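Local coordinates for protein glycinin A3B4 subunit (Glycine max, PDB 2D5F) that serves as an 11S seed storage globulin that assembles into hexamers and probably supplies nitrogen and amino acids to the germinating seedling, at residues L331-N334 / S339-D342; D457-I462 / N469-G474. One frame throughout, in Å; residues are numbered along the deposited sequence.

Contact 1 of 2, residues L331-N334 / S339-D342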
loop_
_atom_site.group_PDB
_atom_site.type_symbol
_atom_site.label_atom_id
_atom_site.label_comp_id
_atom_site.label_asym_id
_atom_site.label_seq_id
_atom_site.Cartn_x
_atom_site.Cartn_y
_atom_site.Cartn_z
ATOM N N LEU B 331 -2.123 18.561 -11.040
ATOM C CA LEU B 331 -3.495 18.375 -11.473
ATOM C C LEU B 331 -3.796 18.715 -12.921
ATOM O O LEU B 331 -4.933 19.052 -13.271
ATOM C CB LEU B 331 -4.427 19.160 -10.550
ATOM C CG LEU B 331 -4.547 18.590 -9.135
ATOM C CD1 LEU B 331 -5.353 19.536 -8.260
ATOM C CD2 LEU B 331 -5.209 17.225 -9.198
ATOM N N HIS B 332 -2.783 18.619 -13.770
ATOM C CA HIS B 332 -2.980 18.892 -15.180
ATOM C C HIS B 332 -1.873 18.236 -15.989
ATOM O O HIS B 332 -0.732 18.120 -15.536
ATOM C CB HIS B 332 -3.054 20.408 -15.418
ATOM C CG HIS B 332 -1.868 20.978 -16.128
ATOM N ND1 HIS B 332 -1.959 21.540 -17.382
ATOM C CD2 HIS B 332 -0.567 21.063 -15.767
ATOM C CE1 HIS B 332 -0.763 21.946 -17.765
ATOM N NE2 HIS B 332 0.100 21.669 -16.805
ATOM N N GLU B 333 -2.230 17.788 -17.186
ATOM C CA GLU B 333 -1.296 17.110 -18.065
ATOM C C GLU B 333 -1.787 17.246 -19.502
ATOM O O GLU B 333 -2.992 17.193 -19.753
ATOM C CB GLU B 333 -1.249 15.622 -17.698
ATOM C CG GLU B 333 -0.094 14.847 -18.302
ATOM C CD GLU B 333 1.230 15.205 -17.653
ATOM O OE1 GLU B 333 1.284 15.214 -16.405
ATOM O OE2 GLU B 333 2.209 15.474 -18.380
ATOM N N ASN B 334 -0.870 17.425 -20.446
ATOM C CA ASN B 334 -1.290 17.504 -21.834
ATOM C C ASN B 334 -1.608 16.080 -22.258
ATOM O O ASN B 334 -0.905 15.149 -21.869
ATOM C CB ASN B 334 -0.184 18.028 -22.744
ATOM C CG ASN B 334 -0.611 18.046 -24.200
ATOM O OD1 ASN B 334 -1.296 18.973 -24.647
ATOM N ND2 ASN B 334 -0.242 17.003 -24.941
ATOM N N SER B 339 3.216 13.990 -30.079
ATOM C CA SER B 339 4.380 13.317 -29.504
ATOM C C SER B 339 4.114 12.479 -28.248
ATOM O O SER B 339 4.971 11.700 -27.834
ATOM C CB SER B 339 5.483 14.341 -29.213
ATOM O OG SER B 339 5.108 15.238 -28.182
ATOM N N ARG B 340 2.939 12.629 -27.646
ATOM C CA ARG B 340 2.606 11.864 -26.444
ATOM C C ARG B 340 1.899 10.543 -26.747
ATOM O O ARG B 340 1.463 9.837 -25.836
ATOM C CB ARG B 340 1.745 12.710 -25.505
ATOM C CG ARG B 340 2.551 13.678 -24.651
ATOM C CD ARG B 340 1.659 14.709 -23.983
ATOM N NE ARG B 340 2.412 15.551 -23.057
ATOM C CZ ARG B 340 2.680 15.222 -21.796
ATOM N NH1 ARG B 340 2.252 14.066 -21.303
ATOM N NH2 ARG B 340 3.385 16.047 -21.028
ATOM N N ALA B 341 1.805 10.209 -28.027
ATOM C CA ALA B 341 1.147 8.980 -28.457
ATOM C C ALA B 341 1.743 7.717 -27.834
ATOM O O ALA B 341 2.966 7.562 -27.755
ATOM C CB ALA B 341 1.197 8.878 -29.981
ATOM N N ASP B 342 0.868 6.810 -27.411
ATOM C CA ASP B 342 1.293 5.551 -26.812
ATOM C C ASP B 342 1.204 4.428 -27.839
ATOM O O ASP B 342 1.942 3.446 -27.763
ATOM C CB ASP B 342 0.442 5.252 -25.577
ATOM C CG ASP B 342 0.713 6.231 -24.448
ATOM O OD1 ASP B 342 -0.222 6.551 -23.689
ATOM O OD2 ASP B 342 1.873 6.683 -24.318
#

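Contact 2 of 2, residues D457-I462 / N469-G474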
loop_
_atom_site.group_PDB
_atom_site.type_symbol
_atom_site.label_atom_id
_atom_site.label_comp_id
_atom_site.label_asym_id
_atom_site.label_seq_id
_atom_site.Cartn_x
_atom_site.Cartn_y
_atom_site.Cartn_z
ATOM N N ASP B 457 -5.466 -8.757 -30.936
ATOM C CA ASP B 457 -4.522 -9.239 -29.938
ATOM C C ASP B 457 -5.050 -10.491 -29.240
ATOM O O ASP B 457 -4.276 -11.351 -28.816
ATOM C CB ASP B 457 -4.249 -8.133 -28.915
ATOM C CG ASP B 457 -3.283 -8.564 -27.829
ATOM O OD1 ASP B 457 -2.103 -8.835 -28.140
ATOM O OD2 ASP B 457 -3.710 -8.637 -26.661
ATOM N N VAL B 458 -6.370 -10.591 -29.120
ATOM C CA VAL B 458 -6.985 -11.749 -28.481
ATOM C C VAL B 458 -6.745 -12.992 -29.334
ATOM O O VAL B 458 -6.419 -14.057 -28.811
ATOM C CB VAL B 458 -8.510 -11.551 -28.289
ATOM C CG1 VAL B 458 -9.134 -12.822 -27.745
ATOM C CG2 VAL B 458 -8.768 -10.394 -27.329
ATOM N N PHE B 459 -6.901 -12.857 -30.649
ATOM C CA PHE B 459 -6.673 -13.989 -31.550
ATOM C C PHE B 459 -5.250 -14.520 -31.359
ATOM O O PHE B 459 -5.025 -15.729 -31.341
ATOM C CB PHE B 459 -6.852 -13.567 -33.016
ATOM C CG PHE B 459 -8.276 -13.263 -33.401
ATOM C CD1 PHE B 459 -8.549 -12.333 -34.403
ATOM C CD2 PHE B 459 -9.339 -13.904 -32.778
ATOM C CE1 PHE B 459 -9.862 -12.044 -34.774
ATOM C CE2 PHE B 459 -10.661 -13.622 -33.144
ATOM C CZ PHE B 459 -10.920 -12.691 -34.142
ATOM N N ARG B 460 -4.295 -13.608 -31.200
ATOM C CA ARG B 460 -2.902 -14.001 -31.030
ATOM C C ARG B 460 -2.647 -14.789 -29.749
ATOM O O ARG B 460 -1.739 -15.622 -29.697
ATOM C CB ARG B 460 -1.993 -12.767 -31.062
ATOM C CG ARG B 460 -2.044 -11.991 -32.373
ATOM C CD ARG B 460 -0.810 -11.127 -32.558
ATOM N NE ARG B 460 -0.745 -10.015 -31.615
ATOM C CZ ARG B 460 -1.371 -8.852 -31.782
ATOM N NH1 ARG B 460 -2.119 -8.636 -32.860
ATOM N NH2 ARG B 460 -1.234 -7.896 -30.875
ATOM N N ALA B 461 -3.458 -14.537 -28.726
ATOM C CA ALA B 461 -3.297 -15.207 -27.439
ATOM C C ALA B 461 -3.944 -16.587 -27.360
ATOM O O ALA B 461 -3.589 -17.395 -26.500
ATOM C CB ALA B 461 -3.849 -14.309 -26.325
ATOM N N ILE B 462 -4.882 -16.856 -28.261
ATOM C CA ILE B 462 -5.612 -18.122 -28.279
ATOM C C ILE B 462 -4.976 -19.155 -29.208
ATOM O O ILE B 462 -4.555 -18.828 -30.319
ATOM C CB ILE B 462 -7.069 -17.871 -28.703
ATOM C CG1 ILE B 462 -7.722 -16.909 -27.708
ATOM C CG2 ILE B 462 -7.838 -19.186 -28.787
ATOM C CD1 ILE B 462 -9.098 -16.422 -28.112
ATOM N N ASN B 469 -11.729 -24.485 -34.218
ATOM C CA ASN B 469 -12.963 -25.087 -33.739
ATOM C C ASN B 469 -14.007 -24.057 -33.305
ATOM O O ASN B 469 -15.206 -24.340 -33.306
ATOM C CB ASN B 469 -12.641 -26.045 -32.591
ATOM C CG ASN B 469 -11.955 -27.316 -33.075
ATOM O OD1 ASN B 469 -12.603 -28.208 -33.621
ATOM N ND2 ASN B 469 -10.639 -27.394 -32.894
ATOM N N SER B 470 -13.556 -22.860 -32.940
ATOM C CA SER B 470 -14.479 -21.821 -32.514
ATOM C C SER B 470 -15.210 -21.192 -33.691
ATOM O O SER B 470 -16.419 -20.976 -33.629
ATOM C CB SER B 470 -13.737 -20.723 -31.734
ATOM O OG SER B 470 -13.349 -21.178 -30.449
ATOM N N TYR B 471 -14.474 -20.910 -34.761
ATOM C CA TYR B 471 -15.043 -20.266 -35.942
ATOM C C TYR B 471 -15.126 -21.153 -37.182
ATOM O O TYR B 471 -15.489 -20.680 -38.263
ATOM C CB TYR B 471 -14.231 -19.015 -36.295
ATOM C CG TYR B 471 -14.077 -18.020 -35.163
ATOM C CD1 TYR B 471 -12.891 -17.943 -34.428
ATOM C CD2 TYR B 471 -15.114 -17.150 -34.831
ATOM C CE1 TYR B 471 -12.742 -17.017 -33.386
ATOM C CE2 TYR B 471 -14.978 -16.223 -33.796
ATOM C CZ TYR B 471 -13.791 -16.161 -33.076
ATOM O OH TYR B 471 -13.657 -15.240 -32.052
ATOM N N ASN B 472 -14.797 -22.431 -37.034
ATOM C CA ASN B 472 -14.829 -23.347 -38.168
ATOM C C ASN B 472 -13.941 -22.757 -39.260
ATOM O O ASN B 472 -14.389 -22.511 -40.379
ATOM C CB ASN B 472 -16.263 -23.501 -38.695
ATOM C CG ASN B 472 -17.229 -24.009 -37.635
ATOM O OD1 ASN B 472 -17.020 -25.073 -37.044
ATOM N ND2 ASN B 472 -18.300 -23.251 -37.392
ATOM N N LEU B 473 -12.682 -22.511 -38.916
ATOM C CA LEU B 473 -11.726 -21.946 -39.856
ATOM C C LEU B 473 -10.612 -22.938 -40.159
ATOM O O LEU B 473 -10.301 -23.806 -39.345
ATOM C CB LEU B 473 -11.106 -20.668 -39.284
ATOM C CG LEU B 473 -11.978 -19.421 -39.145
ATOM C CD1 LEU B 473 -11.196 -18.340 -38.400
ATOM C CD2 LEU B 473 -12.402 -18.927 -40.527
ATOM N N GLY B 474 -10.014 -22.804 -41.337
ATOM C CA GLY B 474 -8.925 -23.685 -41.703
ATOM C C GLY B 474 -7.632 -23.216 -41.063
ATOM O O GLY B 474 -7.500 -22.047 -40.694
#

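Contact 1 of 2, residues L331-N334 / S339-D342
Arg340 reaches across to Glu333 and directs both terminal nitrogens at one carboxylate oxygen. The salt bridge runs from Arg340 NH2 to Glu333 OE2 at 3.0 Å, and Arg340 NH1 adds a second approach to Glu333 OE2 at 3.2 Å. Both bonds are weak, bent to 130° and 123° at the hydrogens as two N-H groups share one oxygen; the carboxylate and guanidinium planes are inclined at 49°. Beside them the backbone oxygen of Asn334 lies over one face of the guanidinium, 3.6 Å from Arg340 CZ, while Asn334 CB packs 3.6 Å from Arg340 NE. The extended arginine chain, CG to NE, carries the guanidinium to the strand, where the Glu333 side chain meets it at about a right angle. With an alanine here the guanidinium is gone, which would probably leave Glu333 OE2 without its partner in this segment and bare one side of the Asn334 carbonyl. Strand 332-334 is an edge strand, within this chain, of the first cupin barrel, hydrogen-bonded to strand 121-125 through Leu331 with Val124 and Glu333 with Val122. Strand 343-345, which follows Arg340 closely, is an edge strand in the second barrel, so the contact bridges the linker of a two-cupin chain. Further out, Lys330 NZ forms a salt bridge with Glu333 OE1, fixing the other carboxylate oxygen. A second subunit closes over the site: its Lys330 packs on Arg340 and makes a long, weak ion pair with Glu333 OE2, and its Lys113 forms a salt bridge with Asp342.

Contact 2 of 2, residues D457-I462 / N469-G474
Two aromatic side chains, Phe459 and Tyr471, make the whole of the direct contact between these segments. The phenol oxygen of Tyr471 meets the phenylalanine ring at its edge, near the ring plane, with Tyr471 OH 3.6 Å from Phe459 CE2. Phe459 CE2 also lies 4.0 Å from Tyr471 CE1, so one corner of the phenylalanine does all the touching. The ring planes are nearly perpendicular, at 88°, the centroids are 6.0 Å apart, and the approach is oblique; only a small area is buried. In Tyr471, CG stands anti to the carbonyl carbon (chi1 -55°), which sends the phenol from the end of its helix toward Phe459. These residues belong to helices 455-461 and 464-471, which with helix 475-483 form the helical arm of the second cupin domain, inserted between strands 452-454 and 490-491; in 11S and 7S seed globulins this arm docks on a neighbouring subunit. Phe459 has further neighbours: Leu481 of helix 475-483 touches it, and Phe217 of a third subunit meets it edge-to-face. Hydrogen bonds across the segments are absent, and the buried Tyr471 hydroxyl is satisfied instead by Leu165 O of the third subunit, where Ala166 also packs on the tyrosine. Within helix 455-461, charge pairing joins Arg460 NH2 to Asp457 OD1 at 3.0 Å, one turn apart. The other carboxylate oxygen, Asp457 OD2, takes a hydrogen bond from Gly84 N of the third subunit, while Arg460 NH2 also bonds Tyr454 OH.

Contacts 1 and 2 do not touch: their centres lie about 35 Å apart and their nearest atoms about 12 Å. The centre of contact 1, at the linker between the barrels, lies about 14 Å from the centre of the chain, and that of contact 2, on the helical arm, about 37 Å. They follow in series and face different neighbours, 331-334/339-342 the second subunit and 457-462/469-474 the third. The carbonate pocket of Arg50, His58, Tyr131, Thr133 and Ala143 draws on neither contact. The disulfide Cys85-Cys327 is close in sequence to contact 1, ending four residues ahead of Leu331.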